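Local coordinates for pyoverdine biosynthesis protein PvcA (PDB 3E59) that makes the isonitrile group on L-tyrosine, drawing its carbon from C2 of ribulose 5-phosphate, in the biosynthesis of paerucumarin, at residues 9-14 and 52-57; 16-21 and 97-102; 39-44 and 260-265; 115-120 and 128-133; 122-127 and 223-228. All blocks are in the same frame, centred on the assembly; numbering follows the deposited sequence.

Contact 1. Residues 9-14 and 52-57; sequences DTLPAR and AFIEAG
Ile54 reaches from the last turn of helix 35-55 to the first turn of helix 11-20, where Leu11 and Pro12 receive it. Its CB bond already points at the opposite helix, and the two branches divide the work. CG2 lies beside the tip of Leu11, with Ile54 CG2 4.1 Å from Leu11 CD1. CG1, set beside the backbone N (chi1 -60°), continues in an extended line to CD1, which does most of the touching. That methyl rests on backbone as much as on side chain: Ile54 CD1 is 3.7 Å from Pro12 N and 3.9 Å from Leu11 C. Around this spot Ile54 CD1 also meets Leu11 CB at 4.0 Å and Pro12 CG at 3.9 Å, so it covers the peptide link between the two residues. Pro12 fits here because the first turn of a helix needs no bond from its nitrogen; the first regular bond follows at Arg14 N to Thr10 O, 2.9 Å. On the other segment the helix closes in a Schellman motif at Gly57, which has positive phi. The contact is purely apolar helix packing near the surface. Leu11 leans further onto Phe103 of helix 84-103 and Ile54 onto Tyr104 just beyond it, Pro12 lies against Ala51 and Leu47, one and two turns before Ile54 on helix 35-55, and Phe53 faces strand 60-64.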
# COMPACT_ATOMS: atom_id res chain seq x y z
N ASP A 9 15.33 25.73 -2.02
CA ASP A 9 14.33 25.74 -3.14
C ASP A 9 14.52 24.52 -4.04
O ASP A 9 14.34 23.40 -3.57
CB ASP A 9 14.41 27.05 -3.93
N THR A 10 14.87 24.73 -5.32
CA THR A 10 15.08 23.65 -6.34
C THR A 10 13.85 22.79 -6.63
O THR A 10 13.28 22.18 -5.73
CB THR A 10 16.29 22.77 -5.99
N LEU A 11 13.47 22.72 -7.91
CA LEU A 11 12.32 21.92 -8.36
C LEU A 11 12.29 20.49 -7.82
O LEU A 11 11.26 20.07 -7.30
CB LEU A 11 12.19 21.90 -9.90
CG LEU A 11 11.54 23.11 -10.59
CD1 LEU A 11 11.80 23.05 -12.09
CD2 LEU A 11 10.06 23.17 -10.31
N PRO A 12 13.41 19.72 -7.95
CA PRO A 12 13.48 18.39 -7.34
C PRO A 12 13.25 18.37 -5.83
O PRO A 12 12.55 17.50 -5.33
CB PRO A 12 14.89 17.91 -7.68
CG PRO A 12 15.25 18.67 -8.91
CD PRO A 12 14.63 20.02 -8.72
N ALA A 13 13.83 19.34 -5.11
CA ALA A 13 13.67 19.41 -3.65
C ALA A 13 12.25 19.81 -3.23
O ALA A 13 11.80 19.44 -2.15
CB ALA A 13 14.69 20.35 -3.03
N ARG A 14 11.57 20.56 -4.09
CA ARG A 14 10.18 20.98 -3.85
C ARG A 14 9.24 19.79 -4.00
O ARG A 14 8.29 19.64 -3.23
CB ARG A 14 9.77 22.11 -4.80
CG ARG A 14 10.40 23.47 -4.50
CD ARG A 14 9.87 24.55 -5.45
NE ARG A 14 8.44 24.80 -5.26
CZ ARG A 14 7.72 25.65 -5.99
NH1 ARG A 14 8.27 26.34 -6.98
NH2 ARG A 14 6.43 25.80 -5.73
N ALA A 52 15.92 13.29 -12.51
CA ALA A 52 16.03 12.61 -13.81
C ALA A 52 14.84 12.93 -14.72
O ALA A 52 15.02 13.24 -15.90
CB ALA A 52 16.17 11.11 -13.62
N PHE A 53 13.63 12.86 -14.17
CA PHE A 53 12.42 13.22 -14.93
C PHE A 53 12.40 14.70 -15.31
O PHE A 53 12.09 15.05 -16.45
CB PHE A 53 11.15 12.84 -14.15
CG PHE A 53 10.95 11.35 -14.00
CD1 PHE A 53 10.48 10.58 -15.07
CD2 PHE A 53 11.22 10.71 -12.79
CE1 PHE A 53 10.30 9.20 -14.94
CE2 PHE A 53 11.05 9.32 -12.65
CZ PHE A 53 10.59 8.57 -13.73
N ILE A 54 12.75 15.56 -14.35
CA ILE A 54 12.70 17.02 -14.52
C ILE A 54 13.69 17.51 -15.59
O ILE A 54 13.34 18.37 -16.41
CB ILE A 54 12.88 17.78 -13.17
CG1 ILE A 54 11.76 17.39 -12.20
CG2 ILE A 54 12.88 19.31 -13.39
CD1 ILE A 54 11.88 17.99 -10.82
N GLU A 55 14.89 16.94 -15.59
CA GLU A 55 15.92 17.27 -16.58
C GLU A 55 15.49 16.90 -17.99
O GLU A 55 15.85 17.57 -18.95
CB GLU A 55 17.25 16.60 -16.22
CG GLU A 55 18.08 17.41 -15.20
CD GLU A 55 19.07 16.58 -14.38
OE1 GLU A 55 19.11 15.33 -14.52
OE2 GLU A 55 19.82 17.20 -13.58
N ALA A 56 14.68 15.84 -18.11
CA ALA A 56 14.18 15.39 -19.40
C ALA A 56 12.85 16.05 -19.80
O ALA A 56 12.29 15.71 -20.84
CB ALA A 56 14.05 13.86 -19.42
N GLY A 57 12.36 16.97 -18.97
CA GLY A 57 11.07 17.62 -19.20
C GLY A 57 9.91 16.63 -19.29
O GLY A 57 8.92 16.89 -19.96

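Contact 2. Residues 16-21 and 97-102; sequences LKELLL and CQRIQL
Glu18 and Arg99 join two helices, 11-20 and 84-103, that lie side by side over strand 60-64 of the parallel sheet, as in the helical layer of a Rossmann-like alpha/beta fold. The two long side chains run at about a right angle to each other. The CB of Glu18 points toward the other helix; the chain then turns at chi2 (67°), which swings the carboxylate round to the arginine. Arg99 bends in its turn at chi3 and presents the edge of its guanidinium, with Glu18 OE1 near that plane. Carboxylate and guanidinium are tilted 32° from one another, so they do not form the flat, two-pronged pairing of an ideal arginine-carboxylate bridge. A single pair of atoms makes the link: Arg99 NH1 lies 3.3 Å from Glu18 OE1, a weak hydrogen bond with an N-H...O angle of 133°. The second oxygen sits over the aliphatic part instead, Glu18 OE2 being 3.8 Å from Arg99 CD. The attraction is probably mainly electrostatic, at the outer side of the helix pair. On the inner side the chemistry turns apolar. Ile100 lies against Ile60 and Phe62 of strand 60-64, and Leu19 meets the same Phe62 from its own helix. Between the charged and apolar halves stands the stem of the glutamate, with Glu18 CG 4.4 Å from Ile100 CG1.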
# COMPACT_ATOMS: atom_id res chain seq x y z
N LEU A 16 10.14 16.70 -3.43
CA LEU A 16 10.43 15.84 -2.29
C LEU A 16 9.78 16.38 -1.02
O LEU A 16 9.20 15.62 -0.24
CB LEU A 16 11.95 15.67 -2.10
CG LEU A 16 12.40 14.74 -0.96
CD1 LEU A 16 11.86 13.31 -1.11
CD2 LEU A 16 13.91 14.73 -0.82
N LYS A 17 9.87 17.70 -0.83
CA LYS A 17 9.27 18.36 0.34
C LYS A 17 7.76 18.11 0.39
O LYS A 17 7.19 17.95 1.47
CB LYS A 17 9.59 19.86 0.37
N GLU A 18 7.14 18.05 -0.79
CA GLU A 18 5.73 17.66 -0.94
C GLU A 18 5.44 16.22 -0.47
O GLU A 18 4.41 15.97 0.17
CB GLU A 18 5.31 17.85 -2.40
CG GLU A 18 3.85 17.60 -2.68
CD GLU A 18 2.95 18.63 -2.03
OE1 GLU A 18 3.27 19.83 -2.12
OE2 GLU A 18 1.93 18.23 -1.41
N LEU A 19 6.33 15.28 -0.78
CA LEU A 19 6.19 13.89 -0.33
C LEU A 19 6.48 13.73 1.16
O LEU A 19 5.85 12.94 1.83
CB LEU A 19 7.14 12.97 -1.12
CG LEU A 19 7.11 13.05 -2.65
CD1 LEU A 19 8.31 12.32 -3.27
CD2 LEU A 19 5.79 12.50 -3.20
N LEU A 20 7.47 14.48 1.66
CA LEU A 20 7.96 14.34 3.02
C LEU A 20 6.90 14.66 4.08
O LEU A 20 6.95 14.11 5.19
CB LEU A 20 9.21 15.22 3.23
CG LEU A 20 10.55 14.71 2.68
CD1 LEU A 20 11.59 15.80 2.75
CD2 LEU A 20 11.02 13.46 3.44
N LEU A 21 5.96 15.54 3.73
CA LEU A 21 4.79 15.86 4.56
C LEU A 21 3.92 14.66 4.90
O LEU A 21 3.27 14.66 5.95
CB LEU A 21 3.90 16.88 3.85
CG LEU A 21 4.47 18.26 3.56
CD1 LEU A 21 3.61 18.98 2.52
CD2 LEU A 21 4.62 19.09 4.86
N CYS A 97 -0.48 14.77 -7.14
CA CYS A 97 0.03 14.93 -8.51
C CYS A 97 -0.28 16.32 -9.04
O CYS A 97 0.57 16.93 -9.71
CB CYS A 97 -0.56 13.86 -9.44
SG CYS A 97 0.08 12.17 -9.19
N GLN A 98 -1.48 16.83 -8.73
CA GLN A 98 -1.91 18.18 -9.14
C GLN A 98 -1.05 19.27 -8.48
O GLN A 98 -0.62 20.23 -9.14
CB GLN A 98 -3.41 18.40 -8.85
CG GLN A 98 -4.35 17.52 -9.70
CD GLN A 98 -5.83 17.71 -9.38
OE1 GLN A 98 -6.23 17.78 -8.22
NE2 GLN A 98 -6.65 17.79 -10.42
N ARG A 99 -0.79 19.13 -7.18
CA ARG A 99 0.09 20.08 -6.47
C ARG A 99 1.51 20.15 -7.05
O ARG A 99 2.08 21.22 -7.14
CB ARG A 99 0.14 19.78 -4.96
CG ARG A 99 -1.20 19.96 -4.26
CD ARG A 99 -1.05 20.17 -2.76
NE ARG A 99 -1.28 21.57 -2.39
CZ ARG A 99 -0.32 22.47 -2.19
NH1 ARG A 99 0.97 22.15 -2.30
NH2 ARG A 99 -0.65 23.71 -1.86
N ILE A 100 2.07 19.00 -7.44
CA ILE A 100 3.35 18.94 -8.14
C ILE A 100 3.25 19.68 -9.49
O ILE A 100 4.15 20.45 -9.83
CB ILE A 100 3.84 17.47 -8.35
CG1 ILE A 100 4.24 16.83 -7.00
CG2 ILE A 100 4.99 17.41 -9.34
CD1 ILE A 100 4.56 15.35 -7.06
N GLN A 101 2.16 19.47 -10.21
CA GLN A 101 1.94 20.12 -11.51
C GLN A 101 1.81 21.66 -11.43
O GLN A 101 1.95 22.36 -12.44
CB GLN A 101 0.74 19.49 -12.25
CG GLN A 101 0.70 19.82 -13.75
CD GLN A 101 -0.07 18.80 -14.58
OE1 GLN A 101 -1.14 18.34 -14.18
NE2 GLN A 101 0.47 18.47 -15.75
N LEU A 102 1.55 22.17 -10.22
CA LEU A 102 1.45 23.62 -10.00
C LEU A 102 2.77 24.34 -10.25
O LEU A 102 2.77 25.45 -10.77
CB LEU A 102 0.94 23.94 -8.59
CG LEU A 102 -0.55 23.80 -8.27
CD1 LEU A 102 -0.81 24.24 -6.84
CD2 LEU A 102 -1.44 24.61 -9.23

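Contact 3. Residues 39-44 and 260-265; sequences IRRIEQ and PADSLK. With PO4 (phosphate ion), chain E.
Arg41 meets Ala261 and Asp262 with a side chain in a conformation seldom found within a helix: at a chi1 of 41°, CG is wedged between its own backbone N and carbonyl carbon. From there the chain, bent at chi3, passes over the loop residues, and the carboxylate of Asp262 lies along its stem. Asp262 OD1 is 3.1 Å from Arg41 CB and 3.3 Å from Arg41 NE. The latter pair is a salt bridge without a hydrogen bond; OD1 is near the guanidinium plane at its edge, but the two flat groups are turned 64° apart. Over one face of the same guanidinium sits the methyl of Ala261, offset toward the rim, and Ala261 CB also packs 3.6 Å from Arg41 CG. Ile42 closes on the alanine from the adjoining position, with Ile42 CG1 4.0 Å from Ala261 CB, while a CA-H...O contact joins Ile42 CA to Ala261 O at 3.5 Å. Helix 35-55 thus packs on the connection between two neighbouring parallel strands, 252-255 and 265-267, of the Rossmann-like sheet. That connection folds as a type I turn from Pro260 to Ser263, followed by an ST turn in which Lys265 N donates to Ser263 OG at 3.0 Å. Lys265 then stretches out, extended beyond CG, and Lys265 NZ binds phosphate O4 at 2.9 Å. The ion, probably from the crystallisation liquor, is held as well by Arg253, Ser255, His257 and Gln259.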
# COMPACT_ATOMS: atom_id res chain seq x y z
N ILE A 39 15.78 12.41 6.95
CA ILE A 39 15.52 13.29 5.81
C ILE A 39 16.77 13.48 4.95
O ILE A 39 16.69 13.43 3.71
CB ILE A 39 14.93 14.65 6.26
CG1 ILE A 39 13.53 14.47 6.86
CG2 ILE A 39 14.89 15.65 5.10
CD1 ILE A 39 13.07 15.62 7.78
N ARG A 40 17.91 13.68 5.60
CA ARG A 40 19.19 13.81 4.90
C ARG A 40 19.48 12.60 3.99
O ARG A 40 19.81 12.77 2.81
CB ARG A 40 20.33 14.04 5.90
N ARG A 41 19.33 11.38 4.51
CA ARG A 41 19.60 10.22 3.67
C ARG A 41 18.50 9.93 2.64
O ARG A 41 18.77 9.36 1.59
CB ARG A 41 20.06 8.99 4.46
CG ARG A 41 19.37 8.70 5.76
CD ARG A 41 20.31 7.93 6.70
NE ARG A 41 19.65 6.77 7.30
CZ ARG A 41 19.04 6.76 8.48
NH1 ARG A 41 18.99 7.86 9.24
NH2 ARG A 41 18.48 5.64 8.92
N ILE A 42 17.29 10.39 2.93
CA ILE A 42 16.21 10.36 1.93
C ILE A 42 16.55 11.27 0.73
O ILE A 42 16.38 10.85 -0.42
CB ILE A 42 14.82 10.71 2.54
CG1 ILE A 42 14.31 9.55 3.38
CG2 ILE A 42 13.80 11.05 1.46
CD1 ILE A 42 13.22 9.93 4.36
N GLU A 43 17.05 12.47 1.01
CA GLU A 43 17.45 13.43 -0.02
C GLU A 43 18.51 12.86 -0.97
O GLU A 43 18.44 13.06 -2.17
CB GLU A 43 18.00 14.71 0.62
CG GLU A 43 16.94 15.71 1.03
CD GLU A 43 17.49 17.14 1.12
OE1 GLU A 43 16.66 18.08 1.22
OE2 GLU A 43 18.74 17.32 1.06
N GLN A 44 19.48 12.15 -0.40
CA GLN A 44 20.55 11.53 -1.18
C GLN A 44 20.01 10.51 -2.18
O GLN A 44 20.45 10.45 -3.33
CB GLN A 44 21.55 10.84 -0.24
CG GLN A 44 22.24 11.77 0.74
CD GLN A 44 23.31 11.07 1.56
OE1 GLN A 44 23.42 9.83 1.56
NE2 GLN A 44 24.10 11.86 2.27
N PRO A 260 13.11 2.13 5.38
CA PRO A 260 14.40 2.70 5.79
C PRO A 260 14.69 3.96 4.97
O PRO A 260 14.28 4.04 3.82
CB PRO A 260 15.42 1.58 5.45
CG PRO A 260 14.61 0.31 5.34
CD PRO A 260 13.21 0.73 4.93
N ALA A 261 15.35 4.94 5.58
CA ALA A 261 15.63 6.22 4.95
C ALA A 261 16.62 6.12 3.77
O ALA A 261 16.64 6.99 2.90
CB ALA A 261 16.15 7.19 5.97
N ASP A 262 17.42 5.05 3.75
CA ASP A 262 18.39 4.78 2.67
C ASP A 262 17.77 4.00 1.52
O ASP A 262 18.42 3.74 0.51
CB ASP A 262 19.55 3.95 3.20
CG ASP A 262 20.38 4.68 4.22
OD1 ASP A 262 20.45 5.92 4.16
OD2 ASP A 262 20.97 4.01 5.08
N SER A 263 16.51 3.60 1.69
CA SER A 263 15.82 2.77 0.70
C SER A 263 15.35 3.57 -0.52
O SER A 263 15.08 4.76 -0.42
CB SER A 263 14.62 2.08 1.36
OG SER A 263 13.93 1.26 0.44
N LEU A 264 15.25 2.88 -1.66
CA LEU A 264 14.60 3.43 -2.86
C LEU A 264 13.11 3.62 -2.60
O LEU A 264 12.46 4.51 -3.16
CB LEU A 264 14.80 2.47 -4.04
CG LEU A 264 16.16 2.41 -4.73
CD1 LEU A 264 16.24 1.19 -5.65
CD2 LEU A 264 16.40 3.69 -5.52
N LYS A 265 12.59 2.77 -1.73
CA LYS A 265 11.18 2.80 -1.38
C LYS A 265 10.89 3.94 -0.41
O LYS A 265 11.67 4.20 0.53
CB LYS A 265 10.74 1.46 -0.80
CG LYS A 265 11.13 0.22 -1.63
CD LYS A 265 10.64 -1.01 -0.91
CE LYS A 265 11.39 -2.24 -1.29
NZ LYS A 265 10.78 -3.41 -0.58
P PO4 E . 6.93 -2.97 -0.40
O1 PO4 E . 7.44 -2.92 1.01
O2 PO4 E . 5.81 -3.99 -0.47
O3 PO4 E . 6.43 -1.56 -0.81
O4 PO4 E . 8.02 -3.44 -1.33

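Contact 4. Residues 115-120 and 128-133; sequences DGRVFG and AHISAY
Ile130, Arg117 and Gly116 make up most of this contact, in which the short, weakly bonded helix 116-119 rests on the first turns of helix 127-144. A short helical turn thus packs on the next helix, after strand 108-112 of the Rossmann-like sheet. The closest backbone approach is at Gly116, which has no side chain to hold the helices apart, so Ile130 can press straight on the main chain. Both of its branches come at the glycine carbonyl group from one side: Ile130 CG2 lies 3.8 Å from Gly116 C, and Ile130 CD1 is 3.1 Å from Gly116 O, a tight approach that implies no attraction. The same CG2 also serves the arginine. Arg117 starts with CG anti to N (chi1 -163°), then bends at chi2 and chi3, a fold that lays the guanidinium over the isoleucine; Ile130 CG2 stands 3.9 Å above one face, displaced toward the rim. The N-H groups, lying in the plane, are used at the edge. NH1 forms a salt bridge with Asp127, at the start of helix 127-144, and NH2 another with Glu155, so two carboxylates balance the charge of the buried arginine. The backbone O of Arg117 accepts from Arg171. Ser131 takes the remaining link across the contact, OG beside its backbone N and bonded weakly back to Asp127 O. Arg117 NH2 donates to Ser131 OG over 2.8 Å, nearly straight at 168° and only 6° out of the guanidinium plane.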
# COMPACT_ATOMS: atom_id res chain seq x y z
N ASP A 115 -1.22 -5.42 -5.83
CA ASP A 115 -0.61 -6.70 -5.48
C ASP A 115 -1.65 -7.75 -5.08
O ASP A 115 -1.32 -8.76 -4.47
CB ASP A 115 0.46 -6.52 -4.39
CG ASP A 115 0.00 -5.66 -3.20
OD1 ASP A 115 -1.08 -5.03 -3.21
OD2 ASP A 115 0.78 -5.61 -2.22
N GLY A 116 -2.91 -7.50 -5.45
CA GLY A 116 -4.01 -8.40 -5.07
C GLY A 116 -3.80 -9.77 -5.64
O GLY A 116 -3.99 -10.77 -4.97
N ARG A 117 -3.38 -9.81 -6.90
CA ARG A 117 -3.17 -11.05 -7.60
C ARG A 117 -1.91 -11.79 -7.17
O ARG A 117 -1.85 -13.00 -7.33
CB ARG A 117 -3.15 -10.81 -9.12
CG ARG A 117 -3.35 -12.08 -9.97
CD ARG A 117 -4.79 -12.57 -9.93
NE ARG A 117 -5.69 -11.68 -10.67
CZ ARG A 117 -7.01 -11.67 -10.55
NH1 ARG A 117 -7.61 -12.51 -9.71
NH2 ARG A 117 -7.74 -10.82 -11.26
N VAL A 118 -0.92 -11.09 -6.61
CA VAL A 118 0.40 -11.70 -6.33
C VAL A 118 0.39 -12.75 -5.20
O VAL A 118 1.20 -13.69 -5.22
CB VAL A 118 1.57 -10.64 -6.11
CG1 VAL A 118 1.48 -9.49 -7.10
CG2 VAL A 118 1.64 -10.14 -4.70
N PHE A 119 -0.53 -12.61 -4.24
CA PHE A 119 -0.53 -13.44 -3.02
C PHE A 119 -1.15 -14.84 -3.17
O PHE A 119 -0.57 -15.85 -2.73
CB PHE A 119 -1.19 -12.69 -1.86
CG PHE A 119 -0.57 -11.33 -1.60
CD1 PHE A 119 -1.36 -10.18 -1.60
CD2 PHE A 119 0.80 -11.20 -1.38
CE1 PHE A 119 -0.79 -8.92 -1.36
CE2 PHE A 119 1.37 -9.94 -1.15
CZ PHE A 119 0.57 -8.81 -1.14
N GLY A 120 -2.31 -14.89 -3.81
CA GLY A 120 -3.03 -16.14 -3.97
C GLY A 120 -3.60 -16.61 -2.66
O GLY A 120 -4.26 -15.84 -1.95
N ALA A 128 -11.83 -14.25 -7.60
CA ALA A 128 -13.07 -13.55 -7.95
C ALA A 128 -13.22 -12.29 -7.13
O ALA A 128 -13.63 -11.26 -7.64
CB ALA A 128 -14.28 -14.45 -7.75
N HIS A 129 -12.89 -12.37 -5.84
CA HIS A 129 -12.94 -11.21 -4.96
C HIS A 129 -11.94 -10.15 -5.42
O HIS A 129 -12.28 -8.95 -5.47
CB HIS A 129 -12.67 -11.60 -3.51
CG HIS A 129 -13.87 -12.17 -2.81
ND1 HIS A 129 -14.83 -11.38 -2.21
CD2 HIS A 129 -14.25 -13.46 -2.60
CE1 HIS A 129 -15.75 -12.15 -1.67
NE2 HIS A 129 -15.43 -13.41 -1.88
N ILE A 130 -10.72 -10.59 -5.75
CA ILE A 130 -9.67 -9.70 -6.25
C ILE A 130 -10.10 -8.99 -7.54
O ILE A 130 -9.97 -7.77 -7.66
CB ILE A 130 -8.31 -10.45 -6.42
CG1 ILE A 130 -7.78 -10.90 -5.06
CG2 ILE A 130 -7.26 -9.57 -7.12
CD1 ILE A 130 -6.86 -12.05 -5.18
N SER A 131 -10.63 -9.76 -8.50
CA SER A 131 -11.13 -9.19 -9.75
C SER A 131 -12.24 -8.16 -9.53
O SER A 131 -12.26 -7.14 -10.20
CB SER A 131 -11.59 -10.28 -10.71
OG SER A 131 -10.49 -10.85 -11.38
N ALA A 132 -13.16 -8.45 -8.61
CA ALA A 132 -14.25 -7.52 -8.27
C ALA A 132 -13.71 -6.22 -7.63
O ALA A 132 -14.19 -5.12 -7.94
CB ALA A 132 -15.26 -8.19 -7.37
N TYR A 133 -12.73 -6.37 -6.74
CA TYR A 133 -12.09 -5.22 -6.11
C TYR A 133 -11.33 -4.36 -7.12
O TYR A 133 -11.41 -3.12 -7.07
CB TYR A 133 -11.16 -5.67 -4.98
CG TYR A 133 -10.57 -4.54 -4.15
CD1 TYR A 133 -9.34 -3.97 -4.49
CD2 TYR A 133 -11.23 -4.06 -3.02
CE1 TYR A 133 -8.78 -2.94 -3.73
CE2 TYR A 133 -10.69 -3.03 -2.25
CZ TYR A 133 -9.47 -2.47 -2.62
OH TYR A 133 -8.92 -1.47 -1.86

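Contact 5. Residues 122-127 and 223-228; sequences LVRIGD and QRDAKE
Arg124 and Asp225 come at each other from opposite directions and touch at their charged ends. The nearest pair, Arg124 NH1 and Asp225 OD2, is 3.4 Å apart: a salt bridge whose hydrogen bond is weak, bent to 129° at the hydrogen. Although guanidinium and carboxylate planes lie only 15° from parallel, OD2 approaches obliquely. The other nitrogen stays further back, Arg124 NH2 being 3.9 Å from Asp225 OD1 and equally far from Asp225 OD2. The long reach is made by an arginine chain extended from CG to NE, while the CB of Asp225 points toward the loop, and CG anti to N (chi1 -177°) carries the carboxylate on to the arginine. In the next shell stands Arg229, one turn further along the helix, whose salt bridge to Asp225 OD2 is the stronger claim on this carboxylate. Arg229 also gives a hydrogen bond to Leu122 O, so it ties the loop to the helix by a second route, and the two arginines probably share the negative charge. Arg124 has left-handed helical phi/psi (positive phi), and Gly126 takes the N-cap position of helix 127-144. At this exposed edge, the start of loop 122-127 touches helix 219-247, with Leu122 and Val123 on Val233; the far side of that helix meets helix 193-210, where Ala226 touches Leu206 and Tyr199 bonds to Lys227 O.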
# COMPACT_ATOMS: atom_id res chain seq x y z
N LEU A 122 -2.15 -17.15 0.03
CA LEU A 122 -1.38 -16.72 1.20
C LEU A 122 -2.17 -15.80 2.12
O LEU A 122 -2.06 -15.91 3.34
CB LEU A 122 -0.02 -16.11 0.80
CG LEU A 122 1.15 -17.07 0.55
CD1 LEU A 122 2.27 -16.35 -0.18
CD2 LEU A 122 1.68 -17.74 1.86
N VAL A 123 -2.97 -14.90 1.53
CA VAL A 123 -3.84 -14.01 2.32
C VAL A 123 -5.30 -14.48 2.33
O VAL A 123 -6.12 -13.97 3.10
CB VAL A 123 -3.68 -12.50 1.94
CG1 VAL A 123 -2.21 -12.09 2.05
CG2 VAL A 123 -4.21 -12.21 0.56
N ARG A 124 -5.61 -15.46 1.48
CA ARG A 124 -6.89 -16.17 1.49
C ARG A 124 -8.07 -15.31 1.03
O ARG A 124 -9.15 -15.30 1.63
CB ARG A 124 -7.14 -16.86 2.84
CG ARG A 124 -6.17 -18.03 3.10
CD ARG A 124 -5.89 -18.24 4.57
NE ARG A 124 -4.99 -19.38 4.78
CZ ARG A 124 -4.62 -19.85 5.97
NH1 ARG A 124 -5.06 -19.27 7.08
NH2 ARG A 124 -3.80 -20.89 6.05
N ILE A 125 -7.85 -14.59 -0.06
CA ILE A 125 -8.90 -13.87 -0.75
C ILE A 125 -8.94 -14.52 -2.13
O ILE A 125 -7.92 -14.59 -2.81
CB ILE A 125 -8.60 -12.35 -0.82
CG1 ILE A 125 -8.52 -11.76 0.60
CG2 ILE A 125 -9.64 -11.60 -1.65
CD1 ILE A 125 -7.70 -10.48 0.71
N GLY A 126 -10.12 -15.02 -2.51
CA GLY A 126 -10.29 -15.72 -3.79
C GLY A 126 -10.09 -14.79 -4.97
O GLY A 126 -10.27 -13.58 -4.84
N ASP A 127 -9.72 -15.35 -6.13
CA ASP A 127 -9.43 -14.55 -7.32
C ASP A 127 -10.62 -13.75 -7.86
O ASP A 127 -10.44 -12.71 -8.51
CB ASP A 127 -8.85 -15.44 -8.42
CG ASP A 127 -7.38 -15.72 -8.23
OD1 ASP A 127 -6.96 -16.87 -8.48
OD2 ASP A 127 -6.65 -14.79 -7.83
N GLN A 223 -1.43 -17.26 15.66
CA GLN A 223 -0.18 -16.49 15.62
C GLN A 223 0.97 -17.25 14.92
O GLN A 223 1.71 -16.67 14.12
CB GLN A 223 0.22 -16.02 17.03
CG GLN A 223 1.64 -15.46 17.18
CD GLN A 223 1.83 -14.07 16.56
OE1 GLN A 223 0.88 -13.43 16.09
NE2 GLN A 223 3.07 -13.59 16.56
N ARG A 224 1.08 -18.54 15.21
CA ARG A 224 2.10 -19.38 14.60
C ARG A 224 1.87 -19.58 13.11
O ARG A 224 2.81 -19.53 12.32
CB ARG A 224 2.19 -20.74 15.32
N ASP A 225 0.61 -19.78 12.73
CA ASP A 225 0.23 -19.78 11.32
C ASP A 225 0.62 -18.48 10.61
O ASP A 225 1.22 -18.50 9.52
CB ASP A 225 -1.27 -20.04 11.17
CG ASP A 225 -1.70 -20.13 9.72
OD1 ASP A 225 -1.25 -21.07 9.03
OD2 ASP A 225 -2.47 -19.25 9.28
N ALA A 226 0.28 -17.34 11.22
CA ALA A 226 0.59 -16.02 10.64
C ALA A 226 2.08 -15.81 10.46
O ALA A 226 2.53 -15.25 9.45
CB ALA A 226 -0.01 -14.90 11.50
N LYS A 227 2.86 -16.26 11.44
CA LYS A 227 4.32 -16.13 11.38
C LYS A 227 4.90 -16.87 10.18
O LYS A 227 5.82 -16.36 9.52
CB LYS A 227 4.94 -16.67 12.66
CG LYS A 227 4.81 -15.77 13.88
CD LYS A 227 5.50 -16.41 15.06
CE LYS A 227 6.95 -15.96 15.16
NZ LYS A 227 7.04 -14.51 15.50
N GLU A 228 4.37 -18.06 9.89
CA GLU A 228 4.84 -18.84 8.75
C GLU A 228 4.42 -18.21 7.43
O GLU A 228 5.23 -18.06 6.53
CB GLU A 228 4.40 -20.31 8.84

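How the contacts relate
Contacts 1, 2 and 3 share elements: helix 11-20 serves contacts 1 and 2, helix 35-55 serves contacts 1 and 3, and Leu16 and Leu20 pack on Ile39 and Ile42, joining contact 2 to contact 3. Contacts 4 and 5 lie about 30 to 42 Å from them between centres; contact 5 uses loop 122-127, which links the two segments of contact 4. Burial and chemistry do not run in step: surface contact 1 is wholly apolar, surface contact 5 a loose ion pair. Contacts 2 and 4, both buried, combine charge with isoleucine packing, but only contact 4 has a straight bond; partly buried contact 3 sets an ion pair without a hydrogen bond beside alanine and isoleucine packing.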